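Local atomic coordinates of diphosphomevalonate decarboxylase, putative (Trypanosoma brucei, PDB entry 2HKE), a protein that probably catalyses the ATP-dependent decarboxylation of (R)-5-diphosphomevalonate to isopentenyl diphosphate, a precursor of isoprenoids and sterols. Residues Q4-I12 and R47-R55; T134-L142 and D165-Q173. The protein carries 1 engineered substitution. One frame throughout, in Å; residues are numbered along the deposited sequence. Where two conformers were deposited one is given.

Contact 1 of 2, residues Q4-I12 and R47-R55; sequences QCVTVEAPI and RSKTSVELR
Thr-7 and Ser-51 form a non-hydrogen-bonded pair of two antiparallel strands, and their hydroxyls, OG1 and OG, share a 2.6 Å hydrogen bond of undecided direction. Both stand anti to their carbonyl carbons (chi1 -58° and -75°), which turns them to each other, while Thr-7 CG2 lies 3.8 Å from Lys-49 CE. Further along the same face, Glu-9 OE2 forms a salt bridge with Arg-47 NE at 3.1 Å; OE2 alone makes it, approaching the guanidinium obliquely, with the planes 57° apart. A water bridges the same OE2 to Lys-49 NZ, accepting from NZ at 2.6 Å. On the other face Val-6 CB rests against Val-52 CG2 at 4.0 Å, turned toward helix 114-130, where Val-52 touches Ala-129. Val-6/Val-52, Val-8/Thr-50 and Ala-10/Ser-48 are each joined by two backbone bonds; Val-52 N to Val-6 O measures 2.8 Å. Outward, Ser-51 OG also bonds Leu-377 N, and strands 97-104 and 369-371 continue the sheet. The chemistry implies an antiparallel strand pair with two unlike faces: small side chains under the helix, where the hydroxyls of Ser-48 and Thr-50 are met by Ser-117 and Ser-102, and a reverse where Glu-9 probably balances two cationic neighbours.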
ATOM      1  N   GLN A   4     -15.162 -24.098   1.474  1.00 48.04           N
ATOM      2  CA  GLN A   4     -16.352 -23.838   2.364  1.00 46.84           C
ATOM      3  C   GLN A   4     -16.888 -22.381   2.183  1.00 46.66           C
ATOM      4  O   GLN A   4     -17.119 -21.914   1.043  1.00 47.90           O
ATOM      5  CB  GLN A   4     -15.945 -24.123   3.832  1.00 47.95           C
ATOM      6  CG  GLN A   4     -17.036 -24.660   4.797  1.00 48.49           C
ATOM      7  CD  GLN A   4     -18.318 -23.865   4.774  1.00 51.04           C
ATOM      8  OE1 GLN A   4     -18.967 -23.751   3.731  1.00 54.77           O
ATOM      9  NE2 GLN A   4     -18.690 -23.303   5.914  1.00 50.80           N
ATOM     10  N   CYS A   5     -17.161 -21.730   3.318  1.00 45.39           N
ATOM     11  CA  CYS A   5     -17.314 -20.271   3.466  1.00 41.98           C
ATOM     12  C   CYS A   5     -15.995 -19.824   4.034  1.00 38.77           C
ATOM     13  O   CYS A   5     -15.568 -20.352   5.054  1.00 37.75           O
ATOM     14  CB  CYS A   5     -18.422 -19.978   4.479  1.00 43.22           C
ATOM     15  SG  CYS A   5     -18.424 -18.292   5.192  1.00 50.01           S
ATOM     16  N   VAL A   6     -15.326 -18.868   3.386  1.00 33.87           N
ATOM     17  CA  VAL A   6     -13.974 -18.504   3.783  1.00 31.37           C
ATOM     18  C   VAL A   6     -13.911 -17.008   4.041  1.00 28.47           C
ATOM     19  O   VAL A   6     -14.487 -16.237   3.281  1.00 28.02           O
ATOM     20  CB  VAL A   6     -12.959 -18.874   2.668  1.00 29.90           C
ATOM     21  CG1 VAL A   6     -11.568 -18.365   3.001  1.00 27.18           C
ATOM     22  CG2 VAL A   6     -12.962 -20.394   2.416  1.00 29.65           C
ATOM     23  N   THR A   7     -13.215 -16.627   5.104  1.00 26.34           N
ATOM     24  CA  THR A   7     -13.057 -15.227   5.500  1.00 26.72           C
ATOM     25  C   THR A   7     -11.586 -14.919   5.710  1.00 25.28           C
ATOM     26  O   THR A   7     -10.855 -15.671   6.366  1.00 24.96           O
ATOM     27  CB  THR A   7     -13.856 -14.883   6.807  1.00 27.14           C
ATOM     28  OG1 THR A   7     -15.228 -15.172   6.588  1.00 27.13           O
ATOM     29  CG2 THR A   7     -13.717 -13.383   7.145  1.00 25.78           C
ATOM     30  N   VAL A   8     -11.154 -13.797   5.141  1.00 23.95           N
ATOM     31  CA  VAL A   8      -9.740 -13.393   5.147  1.00 24.46           C
ATOM     32  C   VAL A   8      -9.683 -11.923   5.468  1.00 24.50           C
ATOM     33  O   VAL A   8     -10.545 -11.163   5.027  1.00 24.38           O
ATOM     34  CB  VAL A   8      -9.108 -13.564   3.729  1.00 24.46           C
ATOM     35  CG1 VAL A   8      -7.721 -12.946   3.661  1.00 23.37           C
ATOM     36  CG2 VAL A   8      -9.067 -15.045   3.351  1.00 23.74           C
ATOM     37  N   GLU A   9      -8.656 -11.527   6.210  1.00 24.03           N
ATOM     38  CA  GLU A   9      -8.316 -10.140   6.367  1.00 25.09           C
ATOM     39  C   GLU A   9      -6.956  -9.910   5.704  1.00 23.78           C
ATOM     40  O   GLU A   9      -6.049 -10.730   5.824  1.00 23.60           O
ATOM     41  CB  GLU A   9      -8.274  -9.755   7.835  1.00 25.95           C
ATOM     42  CG  GLU A   9      -9.707  -9.596   8.436  1.00 29.08           C
ATOM     43  CD  GLU A   9      -9.700  -9.113   9.888  1.00 32.84           C
ATOM     44  OE1 GLU A   9      -8.640  -9.260  10.560  1.00 39.23           O
ATOM     45  OE2 GLU A   9     -10.766  -8.584  10.338  1.00 42.78           O
ATOM     46  N   ALA A  10      -6.846  -8.801   4.981  1.00 22.45           N
ATOM     47  CA  ALA A  10      -5.562  -8.407   4.415  1.00 21.33           C
ATOM     48  C   ALA A  10      -5.196  -6.971   4.784  1.00 20.77           C
ATOM     49  O   ALA A  10      -6.064  -6.080   4.833  1.00 21.54           O
ATOM     50  CB  ALA A  10      -5.570  -8.594   2.901  1.00 22.10           C
ATOM     51  N   PRO A  11      -3.890  -6.698   4.935  1.00 20.61           N
ATOM     52  CA  PRO A  11      -3.396  -5.353   5.249  1.00 20.57           C
ATOM     53  C   PRO A  11      -3.084  -4.529   3.998  1.00 20.52           C
ATOM     54  O   PRO A  11      -2.899  -5.100   2.913  1.00 18.99           O
ATOM     55  CB  PRO A  11      -2.082  -5.671   5.923  1.00 19.75           C
ATOM     56  CG  PRO A  11      -1.539  -6.806   5.103  1.00 19.55           C
ATOM     57  CD  PRO A  11      -2.779  -7.656   4.789  1.00 21.01           C
ATOM     58  N   ILE A  12      -2.937  -3.213   4.152  1.00 20.39           N
ATOM     59  CA  ILE A  12      -2.344  -2.436   3.046  1.00 20.60           C
ATOM     60  C   ILE A  12      -0.832  -2.604   3.028  1.00 18.98           C
ATOM     61  O   ILE A  12      -0.241  -3.151   3.937  1.00 18.48           O
ATOM     62  CB  ILE A  12      -2.737  -0.931   3.121  1.00 21.71           C
ATOM     63  CG1 ILE A  12      -2.303  -0.295   4.430  1.00 22.08           C
ATOM     64  CG2 ILE A  12      -4.254  -0.771   2.916  1.00 23.57           C
ATOM     65  CD1 ILE A  12      -2.495   1.202   4.439  1.00 24.01           C
ATOM     66  N   ARG A  47      -7.891  -2.715   8.269  1.00 27.30           N
ATOM     67  CA  ARG A  47      -7.698  -3.824   7.333  1.00 26.31           C
ATOM     68  C   ARG A  47      -8.916  -3.957   6.422  1.00 25.24           C
ATOM     69  O   ARG A  47      -9.989  -3.369   6.695  1.00 23.92           O
ATOM     70  CB  ARG A  47      -7.428  -5.128   8.094  1.00 27.68           C
ATOM     71  CG  ARG A  47      -8.649  -5.785   8.746  1.00 28.12           C
ATOM     72  CD  ARG A  47      -9.288  -4.962   9.862  1.00 33.76           C
ATOM     73  NE  ARG A  47     -10.583  -5.515  10.321  1.00 35.92           N
ATOM     74  CZ  ARG A  47     -11.781  -5.347   9.733  1.00 37.59           C
ATOM     75  NH1 ARG A  47     -11.933  -4.670   8.601  1.00 37.09           N
ATOM     76  NH2 ARG A  47     -12.856  -5.902  10.280  1.00 40.24           N
ATOM     77  N   SER A  48      -8.774  -4.734   5.343  1.00 23.59           N
ATOM     78  CA  SER A  48      -9.925  -5.168   4.569  1.00 23.88           C
ATOM     79  C   SER A  48     -10.254  -6.597   4.943  1.00 23.90           C
ATOM     80  O   SER A  48      -9.387  -7.378   5.310  1.00 23.54           O
ATOM     81  CB  SER A  48      -9.742  -5.092   3.062  1.00 24.60           C
ATOM     82  OG  SER A  48      -9.321  -3.809   2.690  1.00 26.29           O
ATOM     83  N   LYS A  49     -11.526  -6.917   4.812  1.00 24.46           N
ATOM     84  CA  LYS A  49     -12.026  -8.220   5.149  1.00 25.11           C
ATOM     85  C   LYS A  49     -12.963  -8.643   4.032  1.00 25.23           C
ATOM     86  O   LYS A  49     -13.786  -7.840   3.576  1.00 24.18           O
ATOM     87  CB  LYS A  49     -12.755  -8.122   6.471  1.00 26.20           C
ATOM     88  CG  LYS A  49     -13.444  -9.400   6.925  1.00 27.47           C
ATOM     89  CD  LYS A  49     -13.717  -9.243   8.447  1.00 29.05           C
ATOM     90  CE  LYS A  49     -14.676 -10.201   8.975  1.00 32.34           C
ATOM     91  NZ  LYS A  49     -15.036  -9.801  10.398  1.00 31.90           N
ATOM     92  N   THR A  50     -12.795  -9.897   3.577  1.00 24.63           N
ATOM     93  CA  THR A  50     -13.703 -10.532   2.603  1.00 24.63           C
ATOM     94  C   THR A  50     -14.134 -11.911   3.078  1.00 24.16           C
ATOM     95  O   THR A  50     -13.320 -12.687   3.555  1.00 23.70           O
ATOM     96  CB  THR A  50     -13.050 -10.718   1.213  1.00 25.18           C
ATOM     97  OG1 THR A  50     -12.744  -9.454   0.646  1.00 28.71           O
ATOM     98  CG2 THR A  50     -13.917 -11.504   0.232  1.00 24.97           C
ATOM     99  N   SER A  51     -15.407 -12.186   2.868  1.00 24.29           N
ATOM    100  CA  SER A  51     -16.006 -13.493   3.075  1.00 25.60           C
ATOM    101  C   SER A  51     -16.535 -13.967   1.738  1.00 25.20           C
ATOM    102  O   SER A  51     -17.138 -13.205   0.978  1.00 25.32           O
ATOM    103  CB  SER A  51     -17.144 -13.425   4.114  1.00 25.52           C
ATOM    104  OG  SER A  51     -16.619 -13.307   5.440  1.00 26.23           O
ATOM    105  N   VAL A  52     -16.301 -15.227   1.419  1.00 26.62           N
ATOM    106  CA  VAL A  52     -16.872 -15.787   0.218  1.00 28.14           C
ATOM    107  C   VAL A  52     -17.632 -17.068   0.569  1.00 30.25           C
ATOM    108  O   VAL A  52     -17.220 -17.800   1.479  1.00 29.40           O
ATOM    109  CB  VAL A  52     -15.795 -16.050  -0.881  1.00 27.55           C
ATOM    110  CG1 VAL A  52     -15.005 -14.754  -1.192  1.00 25.15           C
ATOM    111  CG2 VAL A  52     -14.834 -17.181  -0.471  1.00 26.11           C
ATOM    112  N   GLU A  53     -18.706 -17.326  -0.175  1.00 32.99           N
ATOM    113  CA  GLU A  53     -19.464 -18.579  -0.036  1.00 35.51           C
ATOM    114  C   GLU A  53     -19.753 -19.186  -1.395  1.00 36.48           C
ATOM    115  O   GLU A  53     -20.293 -18.516  -2.254  1.00 36.08           O
ATOM    116  CB  GLU A  53     -20.770 -18.315   0.709  1.00 35.90           C
ATOM    117  CG  GLU A  53     -21.394 -19.595   1.306  1.00 37.00           C
ATOM    118  CD  GLU A  53     -22.864 -19.422   1.733  1.00 39.57           C
ATOM    119  OE1 GLU A  53     -23.388 -18.281   1.856  1.00 44.59           O
ATOM    120  OE2 GLU A  53     -23.512 -20.467   1.923  1.00 48.76           O
ATOM    121  N   LEU A  54     -19.365 -20.445  -1.612  1.00 39.11           N
ATOM    122  CA  LEU A  54     -19.704 -21.111  -2.885  1.00 41.51           C
ATOM    123  C   LEU A  54     -21.162 -21.509  -2.820  1.00 43.63           C
ATOM    124  O   LEU A  54     -21.653 -21.892  -1.759  1.00 43.47           O
ATOM    125  CB  LEU A  54     -18.835 -22.336  -3.178  1.00 41.83           C
ATOM    126  CG  LEU A  54     -17.382 -22.134  -3.625  1.00 41.45           C
ATOM    127  CD1 LEU A  54     -16.925 -23.284  -4.510  1.00 42.30           C
ATOM    128  CD2 LEU A  54     -17.198 -20.858  -4.381  1.00 43.93           C
ATOM    129  N   ARG A  55     -21.853 -21.365  -3.944  1.00 46.23           N
ATOM    130  CA  ARG A  55     -23.293 -21.603  -4.015  1.00 48.70           C
ATOM    131  C   ARG A  55     -23.651 -22.479  -5.221  1.00 50.41           C
ATOM    132  O   ARG A  55     -22.959 -22.478  -6.268  1.00 50.83           O
ATOM    133  CB  ARG A  55     -24.043 -20.268  -4.133  1.00 49.38           C
ATOM    134  CG  ARG A  55     -23.842 -19.271  -2.993  1.00 51.28           C
ATOM    135  CD  ARG A  55     -24.524 -19.722  -1.696  1.00 55.51           C
ATOM    136  NE  ARG A  55     -25.962 -19.968  -1.857  1.00 57.02           N
ATOM    137  CZ  ARG A  55     -26.936 -19.058  -1.728  1.00 58.15           C
ATOM    138  NH1 ARG A  55     -26.677 -17.792  -1.419  1.00 58.56           N
ATOM    139  NH2 ARG A  55     -28.201 -19.421  -1.907  1.00 58.26           N
TER
HETATM  140  O   HOH W   1     -13.012  -9.898  11.992  1.00 48.87           O

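Contact 2 of 2, residues T134-L142 and D165-Q173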
ATOM      1  N   THR A 134      -3.879 -21.376  -8.302  1.00 23.64           N
ATOM      2  CA  THR A 134      -3.190 -20.102  -8.493  0.50 24.30           C
ATOM      3  C   THR A 134      -2.772 -19.523  -7.134  1.00 24.79           C
ATOM      4  O   THR A 134      -3.361 -19.826  -6.122  1.00 26.28           O
ATOM      5  CB  THR A 134      -4.035 -19.122  -9.346  0.50 23.96           C
ATOM      6  OG1 THR A 134      -3.289 -17.917  -9.530  0.50 24.43           O
ATOM      7  CG2 THR A 134      -5.306 -18.773  -8.658  0.50 21.52           C
ATOM      8  N   ASN A 135      -1.720 -18.703  -7.119  1.00 25.56           N
ATOM      9  CA  ASN A 135      -1.289 -18.141  -5.864  1.00 25.12           C
ATOM     10  C   ASN A 135      -1.973 -16.800  -5.578  1.00 23.16           C
ATOM     11  O   ASN A 135      -2.457 -16.118  -6.498  1.00 22.77           O
ATOM     12  CB  ASN A 135       0.235 -18.043  -5.769  1.00 26.99           C
ATOM     13  CG  ASN A 135       0.823 -17.145  -6.829  1.00 30.66           C
ATOM     14  OD1 ASN A 135       0.723 -15.910  -6.768  1.00 28.60           O
ATOM     15  ND2 ASN A 135       1.430 -17.773  -7.833  1.00 37.21           N
ATOM     16  N   VAL A 136      -2.024 -16.460  -4.298  1.00 23.76           N
ATOM     17  CA  VAL A 136      -2.745 -15.306  -3.862  1.00 22.91           C
ATOM     18  C   VAL A 136      -2.232 -14.073  -4.600  1.00 22.59           C
ATOM     19  O   VAL A 136      -3.050 -13.221  -5.015  1.00 21.47           O
ATOM     20  CB  VAL A 136      -2.649 -15.111  -2.327  1.00 24.64           C
ATOM     21  CG1 VAL A 136      -3.135 -13.678  -1.921  1.00 22.65           C
ATOM     22  CG2 VAL A 136      -3.457 -16.214  -1.617  1.00 22.44           C
ATOM     23  N   SER A 137      -0.912 -13.957  -4.680  1.00 21.91           N
ATOM     24  CA  SER A 137      -0.306 -12.762  -5.273  1.00 22.20           C
ATOM     25  C   SER A 137      -0.731 -12.555  -6.745  1.00 21.57           C
ATOM     26  O   SER A 137      -1.161 -11.451  -7.131  1.00 20.00           O
ATOM     27  CB  SER A 137       1.204 -12.788  -5.090  1.00 22.16           C
ATOM     28  OG  SER A 137       1.810 -11.679  -5.690  1.00 23.11           O
ATOM     29  N   MET A 138      -0.638 -13.605  -7.582  1.00 21.93           N
ATOM     30  CA  MET A 138      -0.993 -13.461  -8.988  1.00 23.94           C
ATOM     31  C   MET A 138      -2.454 -13.219  -9.254  1.00 22.84           C
ATOM     32  O   MET A 138      -2.787 -12.484 -10.183  1.00 22.43           O
ATOM     33  CB  MET A 138      -0.493 -14.659  -9.802  1.00 24.53           C
ATOM     34  CG  MET A 138       1.041 -14.664  -9.869  1.00 28.09           C
ATOM     35  SD  MET A 138       1.646 -16.076 -10.868  1.00 36.55           S
ATOM     36  CE  MET A 138       0.249 -16.220 -11.980  1.00 33.48           C
ATOM     37  N   LEU A 139      -3.331 -13.789  -8.445  1.00 21.45           N
ATOM     38  CA  LEU A 139      -4.758 -13.471  -8.615  1.00 21.03           C
ATOM     39  C   LEU A 139      -5.079 -12.054  -8.148  1.00 19.65           C
ATOM     40  O   LEU A 139      -5.863 -11.350  -8.772  1.00 20.14           O
ATOM     41  CB  LEU A 139      -5.591 -14.486  -7.842  1.00 20.91           C
ATOM     42  CG  LEU A 139      -7.059 -14.392  -8.142  1.00 22.26           C
ATOM     43  CD1 LEU A 139      -7.352 -14.709  -9.580  1.00 24.43           C
ATOM     44  CD2 LEU A 139      -7.852 -15.298  -7.163  1.00 22.88           C
ATOM     45  N   ALA A 140      -4.485 -11.643  -7.034  1.00 19.07           N
ATOM     46  CA  ALA A 140      -4.667 -10.302  -6.488  1.00 18.75           C
ATOM     47  C   ALA A 140      -4.223  -9.247  -7.520  1.00 18.11           C
ATOM     48  O   ALA A 140      -4.889  -8.246  -7.675  1.00 17.31           O
ATOM     49  CB  ALA A 140      -3.873 -10.156  -5.203  1.00 17.83           C
ATOM     50  N   ARG A 141      -3.140  -9.544  -8.250  1.00 17.73           N
ATOM     51  CA  ARG A 141      -2.550  -8.658  -9.278  1.00 18.05           C
ATOM     52  C   ARG A 141      -3.550  -8.305 -10.343  1.00 17.63           C
ATOM     53  O   ARG A 141      -3.607  -7.161 -10.811  1.00 18.93           O
ATOM     54  CB  ARG A 141      -1.358  -9.374  -9.925  1.00 17.60           C
ATOM     55  CG  ARG A 141      -0.461  -8.458 -10.701  1.00 18.62           C
ATOM     56  CD  ARG A 141       0.434  -9.199 -11.660  1.00 17.30           C
ATOM     57  NE  ARG A 141      -0.325  -9.724 -12.782  1.00 16.96           N
ATOM     58  CZ  ARG A 141      -0.364 -10.978 -13.191  1.00 18.81           C
ATOM     59  NH1 ARG A 141       0.397 -11.921 -12.640  1.00 20.82           N
ATOM     60  NH2 ARG A 141      -1.061 -11.279 -14.257  1.00 21.09           N
ATOM     61  N   LEU A 142      -4.385  -9.286 -10.706  1.00 18.60           N
ATOM     62  CA  LEU A 142      -5.467  -9.059 -11.675  1.00 18.60           C
ATOM     63  C   LEU A 142      -6.494  -8.005 -11.237  1.00 19.66           C
ATOM     64  O   LEU A 142      -7.181  -7.421 -12.070  1.00 22.87           O
ATOM     65  CB  LEU A 142      -6.199 -10.372 -11.978  1.00 17.71           C
ATOM     66  CG  LEU A 142      -5.345 -11.349 -12.791  1.00 18.04           C
ATOM     67  CD1 LEU A 142      -6.109 -12.694 -12.919  1.00 19.71           C
ATOM     68  CD2 LEU A 142      -4.905 -10.844 -14.195  1.00 19.87           C
ATOM     69  N   ASP A 165       2.274 -13.755 -20.876  1.00 29.28           N
ATOM     70  CA  ASP A 165       1.086 -14.293 -20.207  1.00 29.26           C
ATOM     71  C   ASP A 165       0.994 -13.991 -18.699  1.00 27.60           C
ATOM     72  O   ASP A 165       0.014 -14.345 -18.060  1.00 26.21           O
ATOM     73  CB  ASP A 165       0.937 -15.790 -20.445  1.00 30.47           C
ATOM     74  CG  ASP A 165       1.977 -16.637 -19.724  1.00 32.45           C
ATOM     75  OD1 ASP A 165       2.900 -16.126 -19.054  1.00 29.54           O
ATOM     76  OD2 ASP A 165       1.855 -17.891 -19.845  1.00 37.50           O
ATOM     77  N   GLY A 166       2.016 -13.357 -18.152  1.00 27.61           N
ATOM     78  CA  GLY A 166       1.990 -12.907 -16.762  1.00 27.71           C
ATOM     79  C   GLY A 166       2.402 -13.987 -15.757  1.00 27.52           C
ATOM     80  O   GLY A 166       2.364 -13.749 -14.554  1.00 26.79           O
ATOM     81  N   SER A 167       2.813 -15.170 -16.251  1.00 26.48           N
ATOM     82  CA  SER A 167       3.077 -16.328 -15.379  1.00 27.57           C
ATOM     83  C   SER A 167       4.289 -16.162 -14.476  1.00 26.80           C
ATOM     84  O   SER A 167       4.445 -16.927 -13.527  1.00 29.31           O
ATOM     85  CB  SER A 167       3.191 -17.625 -16.208  1.00 27.59           C
ATOM     86  OG  SER A 167       4.298 -17.516 -17.061  1.00 29.45           O
ATOM     87  N   ASP A 168       5.136 -15.168 -14.730  1.00 25.51           N
ATOM     88  CA  ASP A 168       6.230 -14.819 -13.839  1.00 25.32           C
ATOM     89  C   ASP A 168       6.102 -13.405 -13.227  1.00 23.41           C
ATOM     90  O   ASP A 168       7.042 -12.869 -12.658  1.00 24.17           O
ATOM     91  CB  ASP A 168       7.572 -14.966 -14.546  1.00 25.19           C
ATOM     92  CG  ASP A 168       7.736 -14.032 -15.723  1.00 26.17           C
ATOM     93  OD1 ASP A 168       6.748 -13.418 -16.172  1.00 26.49           O
ATOM     94  OD2 ASP A 168       8.883 -13.936 -16.235  1.00 27.96           O
ATOM     95  N   CYS A 169       4.939 -12.803 -13.374  1.00 22.54           N
ATOM     96  CA  CYS A 169       4.702 -11.475 -12.829  1.00 22.24           C
ATOM     97  C   CYS A 169       4.026 -11.635 -11.449  1.00 22.38           C
ATOM     98  O   CYS A 169       2.801 -11.851 -11.332  1.00 21.91           O
ATOM     99  CB  CYS A 169       3.847 -10.674 -13.805  1.00 22.51           C
ATOM    100  SG  CYS A 169       3.543  -8.990 -13.355  1.00 20.44           S
ATOM    101  N   VAL A 170       4.834 -11.565 -10.403  1.00 21.99           N
ATOM    102  CA  VAL A 170       4.395 -12.039  -9.103  1.00 21.25           C
ATOM    103  C   VAL A 170       5.221 -11.415  -8.004  1.00 20.38           C
ATOM    104  O   VAL A 170       6.351 -11.020  -8.240  1.00 20.42           O
ATOM    105  CB  VAL A 170       4.520 -13.579  -9.063  1.00 22.46           C
ATOM    106  CG1 VAL A 170       6.006 -13.964  -9.113  1.00 23.04           C
ATOM    107  CG2 VAL A 170       3.764 -14.199  -7.826  1.00 23.36           C
ATOM    108  N   ALA A 171       4.658 -11.339  -6.791  1.00 19.22           N
ATOM    109  CA  ALA A 171       5.367 -10.781  -5.670  1.00 19.37           C
ATOM    110  C   ALA A 171       6.076 -11.912  -4.954  1.00 20.16           C
ATOM    111  O   ALA A 171       5.572 -13.044  -4.946  1.00 20.13           O
ATOM    112  CB  ALA A 171       4.457 -10.068  -4.682  1.00 18.50           C
ATOM    113  N   THR A 172       7.236 -11.598  -4.389  1.00 20.10           N
ATOM    114  CA  THR A 172       7.929 -12.534  -3.525  1.00 21.00           C
ATOM    115  C   THR A 172       8.400 -11.825  -2.260  1.00 21.06           C
ATOM    116  O   THR A 172       8.654 -10.608  -2.259  1.00 19.05           O
ATOM    117  CB  THR A 172       9.134 -13.154  -4.238  1.00 22.16           C
ATOM    118  OG1 THR A 172       9.993 -12.127  -4.703  1.00 23.94           O
ATOM    119  CG2 THR A 172       8.715 -13.943  -5.424  1.00 23.47           C
ATOM    120  N   GLN A 173       8.435 -12.552  -1.156  1.00 20.21           N
ATOM    121  CA  GLN A 173       8.866 -11.967   0.102  1.00 21.41           C
ATOM    122  C   GLN A 173      10.365 -11.834   0.052  1.00 22.13           C
ATOM    123  O   GLN A 173      11.076 -12.793  -0.237  1.00 23.43           O
ATOM    124  CB  GLN A 173       8.443 -12.835   1.298  1.00 21.04           C
ATOM    125  CG  GLN A 173       8.786 -12.214   2.589  1.00 20.99           C
ATOM    126  CD  GLN A 173       8.343 -13.092   3.703  1.00 24.17           C
ATOM    127  OE1 GLN A 173       8.952 -14.143   3.907  1.00 24.93           O
ATOM    128  NE2 GLN A 173       7.237 -12.733   4.367  1.00 21.93           N
TER
HETATM  129  O   HOH W   2      -1.154 -13.969 -15.519  1.00 40.50           O
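Helix 136-142 packs by its first turns on the loop and strand 165-173 of the N-terminal domain, its axis 7.2 Å from that of strand 170-173. Ala-171 N donates to Ser-137 OG at 3.1 Å; the same hydroxyl also bonds Cys-148 O, tying the strand to a further loop. Beside it the Val-170 CG2 methyl presses on Met-138 CG at 3.4 Å, tight for two carbons, and lies 3.6 Å from Asn-135 OD1, the side chains of Asn-135 and Val-170 crossing at about a right angle. Asn-135 is the N-cap: its OD1 accepts from Met-138 N at 2.8 Å, the donor tilted 32° from the amide plane, and its ND2 makes a weak bond to Met-138 SD.

One turn on, Arg-141 reaches over the chain before the strand. Its side chain leaves extended and bends at chi3 (72°), which brings NH1 to Cys-169 O at 2.7 Å, in the plane of that carbonyl but 23° out of the guanidinium plane. Cys-169 CB lies over one face of the guanidinium, and SG is 3.5 Å from Arg-141 CD. NH2 bonds Leu-29 O and a water that donates to Asp-165 O. The loop is shaped by an Asx turn, in which Asp-165 OD1 accepts from Ser-167 N at 3.0 Å, and by a type I turn from Gly-166 to Cys-169. The whole is a capped helix packed on the strand 170-175 edge of the domain's mixed sheet, as in the alpha/beta N-terminal domains of the GHMP-kinase superfamily.

Overall arrangement
Both contacts reach the same mixed sheet, contact 1 through two adjacent strands and contact 2 through strand 170-175 and a helix lying against it. Their centres are 18 Å apart and their nearest atoms about 7 Å, so they do not touch; helix 114-130 is shared, touched by side chains of strands 5-15 and 48-55 and of helix 136-143. Contact 1 is the more buried and buries the larger area, 612 Å² against 337 Å²; contact 2 is partly buried. Contact 1 relies on repeated backbone pairing, with its salt bridge at one end, whereas contact 2 depends on single side chains, a serine and an arginine, meeting backbone atoms.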